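Local coordinates for protein chitinase (Thermococcus kodakarensis KOD1, PDB 5DHE) that probably binds chitin through this non-catalytic chitin-binding domain, one part of a larger enzyme that hydrolyses chitin, at residues A[1-13]-A[88-100]. Residues are numbered along the deposited sequence; the frame is centred on the assembly and turned at random.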
loop_
_atom_site.group_PDB
_atom_site.type_symbol
_atom_site.label_atom_id
_atom_site.label_comp_id
_atom_site.label_asym_id
_atom_site.label_seq_id
_atom_site.Cartn_x
_atom_site.Cartn_y
_atom_site.Cartn_z
ATOM N N GLY A 1 10.282 13.459 -10.271
ATOM C CA GLY A 1 9.373 14.573 -10.677
ATOM C C GLY A 1 8.356 14.895 -9.599
ATOM O O GLY A 1 8.465 14.423 -8.468
ATOM N N ASP A 2 7.362 15.705 -9.940
ATOM C CA ASP A 2 6.326 16.071 -8.984
ATOM C C ASP A 2 5.338 14.929 -8.808
ATOM O O ASP A 2 4.995 14.258 -9.781
ATOM C CB ASP A 2 5.558 17.287 -9.482
ATOM C CG ASP A 2 6.467 18.428 -9.848
ATOM O OD1 ASP A 2 7.159 18.923 -8.941
ATOM O OD2 ASP A 2 6.486 18.817 -11.035
ATOM N N LEU A 3 4.871 14.720 -7.576
ATOM C CA LEU A 3 3.876 13.677 -7.324
ATOM C C LEU A 3 2.630 13.995 -8.148
ATOM O O LEU A 3 2.180 15.137 -8.178
ATOM C CB LEU A 3 3.507 13.646 -5.847
ATOM C CG LEU A 3 4.637 13.093 -4.978
ATOM C CD1 LEU A 3 4.231 13.242 -3.515
ATOM C CD2 LEU A 3 4.931 11.610 -5.333
ATOM N N VAL A 4 2.068 12.984 -8.798
ATOM C CA VAL A 4 0.888 13.222 -9.620
ATOM C C VAL A 4 -0.364 13.510 -8.787
ATOM O O VAL A 4 -1.210 14.302 -9.197
ATOM C CB VAL A 4 0.620 12.024 -10.559
ATOM C CG1 VAL A 4 -0.685 12.252 -11.349
ATOM C CG2 VAL A 4 1.793 11.846 -11.525
ATOM N N LYS A 5 -0.489 12.885 -7.618
ATOM C CA LYS A 5 -1.673 13.099 -6.784
ATOM C C LYS A 5 -1.292 12.947 -5.322
ATOM O O LYS A 5 -1.575 11.935 -4.689
ATOM C CB LYS A 5 -2.783 12.104 -7.159
ATOM C CG LYS A 5 -4.157 12.502 -6.594
ATOM C CD LYS A 5 -5.289 11.604 -7.095
ATOM C CE LYS A 5 -6.666 12.161 -6.697
ATOM N NZ LYS A 5 -6.880 12.351 -5.244
ATOM N N PRO A 6 -0.648 13.978 -4.767
ATOM C CA PRO A 6 -0.195 13.992 -3.373
ATOM C C PRO A 6 -1.232 13.837 -2.276
ATOM O O PRO A 6 -0.867 13.784 -1.107
ATOM C CB PRO A 6 0.592 15.300 -3.276
ATOM C CG PRO A 6 -0.102 16.183 -4.261
ATOM C CD PRO A 6 -0.359 15.260 -5.433
ATOM N N ASP A 7 -2.513 13.771 -2.626
ATOM C CA ASP A 7 -3.519 13.564 -1.589
ATOM C C ASP A 7 -4.182 12.194 -1.717
ATOM O O ASP A 7 -5.245 11.951 -1.133
ATOM C CB ASP A 7 -4.580 14.682 -1.619
ATOM C CG ASP A 7 -5.462 14.634 -2.850
ATOM O OD1 ASP A 7 -5.144 13.903 -3.807
ATOM O OD2 ASP A 7 -6.487 15.354 -2.864
ATOM N N ALA A 8 -3.537 11.278 -2.442
ATOM C CA ALA A 8 -4.131 9.964 -2.641
ATOM C C ALA A 8 -4.144 9.054 -1.405
ATOM O O ALA A 8 -5.171 8.452 -1.091
ATOM C CB ALA A 8 -3.434 9.247 -3.816
ATOM N N PHE A 9 -3.026 8.953 -0.697
ATOM C CA PHE A 9 -2.972 8.066 0.476
ATOM C C PHE A 9 -3.705 8.590 1.701
ATOM O O PHE A 9 -3.617 9.775 2.036
ATOM C CB PHE A 9 -1.523 7.834 0.952
ATOM C CG PHE A 9 -0.763 6.755 0.220
ATOM C CD1 PHE A 9 -1.200 5.439 0.233
ATOM C CD2 PHE A 9 0.453 7.053 -0.389
ATOM C CE1 PHE A 9 -0.429 4.425 -0.342
ATOM C CE2 PHE A 9 1.239 6.044 -0.971
ATOM C CZ PHE A 9 0.790 4.722 -0.945
ATOM N N SER A 10 -4.404 7.687 2.379
ATOM C CA SER A 10 -5.048 7.990 3.659
ATOM C C SER A 10 -4.765 6.703 4.426
ATOM O O SER A 10 -5.413 5.685 4.199
ATOM C CB SER A 10 -6.549 8.213 3.523
ATOM O OG SER A 10 -7.065 8.584 4.796
ATOM N N VAL A 11 -3.793 6.767 5.336
ATOM C CA VAL A 11 -3.332 5.600 6.076
ATOM C C VAL A 11 -3.515 5.681 7.584
ATOM O O VAL A 11 -3.233 6.713 8.201
ATOM C CB VAL A 11 -1.824 5.373 5.765
ATOM C CG1 VAL A 11 -1.286 4.152 6.499
ATOM C CG2 VAL A 11 -1.632 5.225 4.266
ATOM N N LYS A 12 -4.006 4.593 8.171
ATOM C CA LYS A 12 -4.209 4.532 9.619
ATOM C C LYS A 12 -3.486 3.291 10.099
ATOM O O LYS A 12 -3.647 2.217 9.513
ATOM C CB LYS A 12 -5.699 4.416 9.959
ATOM C CG LYS A 12 -6.526 5.633 9.563
ATOM C CD LYS A 12 -7.928 5.518 10.118
ATOM C CE LYS A 12 -8.695 6.813 9.912
ATOM N NZ LYS A 12 -8.549 7.297 8.523
ATOM N N ILE A 13 -2.713 3.418 11.174
ATOM C CA ILE A 13 -1.965 2.273 11.672
ATOM C C ILE A 13 -2.224 1.983 13.150
ATOM O O ILE A 13 -2.480 2.894 13.938
ATOM C CB ILE A 13 -0.452 2.471 11.421
ATOM C CG1 ILE A 13 0.154 3.414 12.451
ATOM C CG2 ILE A 13 -0.235 3.075 10.027
ATOM C CD1 ILE A 13 1.677 3.473 12.374
ATOM N N MET A 88 5.621 3.726 1.730
ATOM C CA MET A 88 4.717 3.109 0.761
ATOM C C MET A 88 4.678 4.039 -0.430
ATOM O O MET A 88 4.737 5.262 -0.277
ATOM C CB MET A 88 3.311 2.918 1.319
ATOM C CG MET A 88 3.293 2.033 2.532
ATOM S SD MET A 88 1.625 1.429 2.840
ATOM C CE MET A 88 0.898 2.847 3.421
ATOM N N TYR A 89 4.616 3.451 -1.621
ATOM C CA TYR A 89 4.604 4.234 -2.851
ATOM C C TYR A 89 3.424 3.840 -3.724
ATOM O O TYR A 89 3.203 2.652 -3.973
ATOM C CB TYR A 89 5.883 3.982 -3.644
ATOM C CG TYR A 89 7.154 4.216 -2.877
ATOM C CD1 TYR A 89 7.609 3.291 -1.940
ATOM C CD2 TYR A 89 7.892 5.381 -3.068
ATOM C CE1 TYR A 89 8.766 3.522 -1.210
ATOM C CE2 TYR A 89 9.040 5.622 -2.350
ATOM C CZ TYR A 89 9.473 4.693 -1.425
ATOM O OH TYR A 89 10.614 4.944 -0.706
ATOM N N LEU A 90 2.679 4.833 -4.203
ATOM C CA LEU A 90 1.534 4.567 -5.078
ATOM C C LEU A 90 1.890 4.882 -6.525
ATOM O O LEU A 90 2.294 6.008 -6.850
ATOM C CB LEU A 90 0.320 5.410 -4.663
ATOM C CG LEU A 90 -0.865 5.366 -5.650
ATOM C CD1 LEU A 90 -1.496 3.980 -5.637
ATOM C CD2 LEU A 90 -1.927 6.400 -5.241
ATOM N N TYR A 91 1.756 3.884 -7.384
ATOM C CA TYR A 91 2.042 4.044 -8.804
ATOM C C TYR A 91 0.782 3.764 -9.601
ATOM O O TYR A 91 0.029 2.814 -9.324
ATOM C CB TYR A 91 3.108 3.048 -9.260
ATOM C CG TYR A 91 4.457 3.293 -8.656
ATOM C CD1 TYR A 91 5.344 4.194 -9.238
ATOM C CD2 TYR A 91 4.843 2.625 -7.496
ATOM C CE1 TYR A 91 6.601 4.429 -8.669
ATOM C CE2 TYR A 91 6.082 2.850 -6.922
ATOM C CZ TYR A 91 6.954 3.749 -7.508
ATOM O OH TYR A 91 8.187 3.972 -6.940
ATOM N N VAL A 92 0.561 4.596 -10.605
ATOM C CA VAL A 92 -0.574 4.426 -11.513
ATOM C C VAL A 92 0.030 4.683 -12.885
ATOM O O VAL A 92 0.645 5.730 -13.115
ATOM C CB VAL A 92 -1.718 5.424 -11.217
ATOM C CG1 VAL A 92 -2.757 5.388 -12.351
ATOM C CG2 VAL A 92 -2.404 5.049 -9.914
ATOM N N ASN A 93 -0.104 3.709 -13.784
ATOM C CA ASN A 93 0.444 3.832 -15.130
ATOM C C ASN A 93 1.910 4.262 -15.144
ATOM O O ASN A 93 2.300 5.190 -15.857
ATOM C CB ASN A 93 -0.428 4.786 -15.958
ATOM C CG ASN A 93 -1.823 4.219 -16.187
ATOM O OD1 ASN A 93 -1.962 3.032 -16.489
ATOM N ND2 ASN A 93 -2.854 5.048 -16.036
ATOM N N ASP A 94 2.705 3.569 -14.331
ATOM C CA ASP A 94 4.138 3.780 -14.225
ATOM C C ASP A 94 4.592 5.168 -13.804
ATOM O O ASP A 94 5.689 5.605 -14.159
ATOM C CB ASP A 94 4.806 3.392 -15.545
ATOM C CG ASP A 94 4.585 1.933 -15.890
ATOM O OD1 ASP A 94 4.927 1.065 -15.057
ATOM O OD2 ASP A 94 4.067 1.651 -16.988
ATOM N N GLN A 95 3.746 5.861 -13.052
ATOM C CA GLN A 95 4.088 7.189 -12.554
ATOM C C GLN A 95 3.857 7.184 -11.050
ATOM O O GLN A 95 2.906 6.579 -10.567
ATOM C CB GLN A 95 3.211 8.257 -13.200
ATOM C CG GLN A 95 3.474 8.431 -14.688
ATOM C CD GLN A 95 2.612 9.509 -15.331
ATOM O OE1 GLN A 95 2.986 10.078 -16.360
ATOM N NE2 GLN A 95 1.455 9.786 -14.744
ATOM N N LEU A 96 4.725 7.864 -10.311
ATOM C CA LEU A 96 4.591 7.926 -8.857
ATOM C C LEU A 96 3.538 8.981 -8.523
ATOM O O LEU A 96 3.719 10.170 -8.804
ATOM C CB LEU A 96 5.949 8.289 -8.228
ATOM C CG LEU A 96 5.981 8.390 -6.702
ATOM C CD1 LEU A 96 5.714 7.031 -6.081
ATOM C CD2 LEU A 96 7.342 8.919 -6.245
ATOM N N TRP A 97 2.434 8.525 -7.937
ATOM C CA TRP A 97 1.332 9.404 -7.557
ATOM C C TRP A 97 1.444 9.970 -6.152
ATOM O O TRP A 97 1.168 11.145 -5.935
ATOM C CB TRP A 97 0.008 8.651 -7.684
ATOM C CG TRP A 97 -0.543 8.647 -9.078
ATOM C CD1 TRP A 97 0.163 8.626 -10.246
ATOM C CD2 TRP A 97 -1.921 8.723 -9.441
ATOM N NE1 TRP A 97 -0.694 8.698 -11.322
ATOM C CE2 TRP A 97 -1.982 8.758 -10.854
ATOM C CE3 TRP A 97 -3.116 8.766 -8.704
ATOM C CZ2 TRP A 97 -3.194 8.839 -11.554
ATOM C CZ3 TRP A 97 -4.325 8.846 -9.398
ATOM C CH2 TRP A 97 -4.352 8.883 -10.809
ATOM N N ASP A 98 1.845 9.139 -5.196
ATOM C CA ASP A 98 1.955 9.606 -3.819
ATOM C C ASP A 98 2.906 8.710 -3.042
ATOM O O ASP A 98 3.254 7.617 -3.492
ATOM C CB ASP A 98 0.560 9.594 -3.174
ATOM C CG ASP A 98 0.461 10.484 -1.942
ATOM O OD1 ASP A 98 1.408 11.242 -1.653
ATOM O OD2 ASP A 98 -0.586 10.430 -1.264
ATOM N N VAL A 99 3.306 9.191 -1.873
ATOM C CA VAL A 99 4.222 8.471 -1.000
ATOM C C VAL A 99 3.747 8.626 0.434
ATOM O O VAL A 99 3.287 9.698 0.831
ATOM C CB VAL A 99 5.659 9.076 -1.068
ATOM C CG1 VAL A 99 6.575 8.381 -0.069
ATOM C CG2 VAL A 99 6.239 8.949 -2.479
ATOM N N TRP A 100 3.849 7.556 1.210
ATOM C CA TRP A 100 3.501 7.599 2.624
ATOM C C TRP A 100 4.837 7.444 3.350
ATOM O O TRP A 100 5.566 6.472 3.047
ATOM C CB TRP A 100 2.572 6.445 3.010
ATOM C CG TRP A 100 2.158 6.498 4.451
ATOM C CD1 TRP A 100 1.202 7.310 5.004
ATOM C CD2 TRP A 100 2.723 5.746 5.533
ATOM N NE1 TRP A 100 1.141 7.108 6.363
ATOM C CE2 TRP A 100 2.061 6.153 6.715
ATOM C CE3 TRP A 100 3.723 4.768 5.620
ATOM C CZ2 TRP A 100 2.372 5.613 7.975
ATOM C CZ3 TRP A 100 4.035 4.230 6.869
ATOM C CH2 TRP A 100 3.358 4.656 8.030
ATOM O OXT TRP A 100 5.150 8.312 4.199
HETATM O O HOH W 1 5.352 11.416 -10.419
HETATM O O HOH W 2 -0.933 8.056 8.074
#
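Val4 and Lys5 of the N-terminal arm lie beside the outermost strand 95-99, where Val4 N donates to Leu96 O (3.3 Å), on a lone pair in the carbonyl plane, and Lys5 N to Trp97 O (2.9 Å). A water spans Asp2 O and Leu96 O. At Trp97 and Asp98, which both face Leu90, a classic beta bulge interrupts the hairpin formed by strands 85-92 and 95-99. After the type I turn Lys5-Ala8 the chain enters strand 9-13, whose axis passes 9.9 Å from that of 88-92, the N-to-C directions 148° apart, roughly antiparallel but in different sheets. Asp98 ties strand 95-99 to the start of strand 9-13: with CG anti to the backbone N (chi1 -160°), the carboxylate reaches the turn, and OD2 accepts Phe9 N through its anti lone pair (2.9 Å, nearly straight at 173°), while OD1 takes a weak bond from Val99 N. Val4 sits over one face of the Trp97 indole, its CB 3.7 Å from the centroid of the five-membered ring in a CH-pi contact; Val92 covers the opposite face, and the aliphatic part of Lys5 passes the six-membered ring before NZ salt-bridges Asp7 OD1. Replacing Trp97 by an alanine is likely to open a gap between Val4 and Val92 and to strip the Lys5 methylenes of the ring they pack against. Phe9 runs past Leu90 in the opposite direction, its CZ 3.8 Å from Leu90 CB, with Trp100 CB over one ring face. Further along, Val11 lies over the Trp100 indole and meets Met88 CE tip to tip through CG2 (3.6 Å); a water links Trp100 NE1 to Val11 O. The contact thus closes one side of a beta-sandwich: strand 9-15 edges the four-stranded sheet, strand 95-99 the five-stranded one, and Phe9 packs between the two sheets, against Val23 and Leu25 of strand 18-26 and Val35 of strand 34-39.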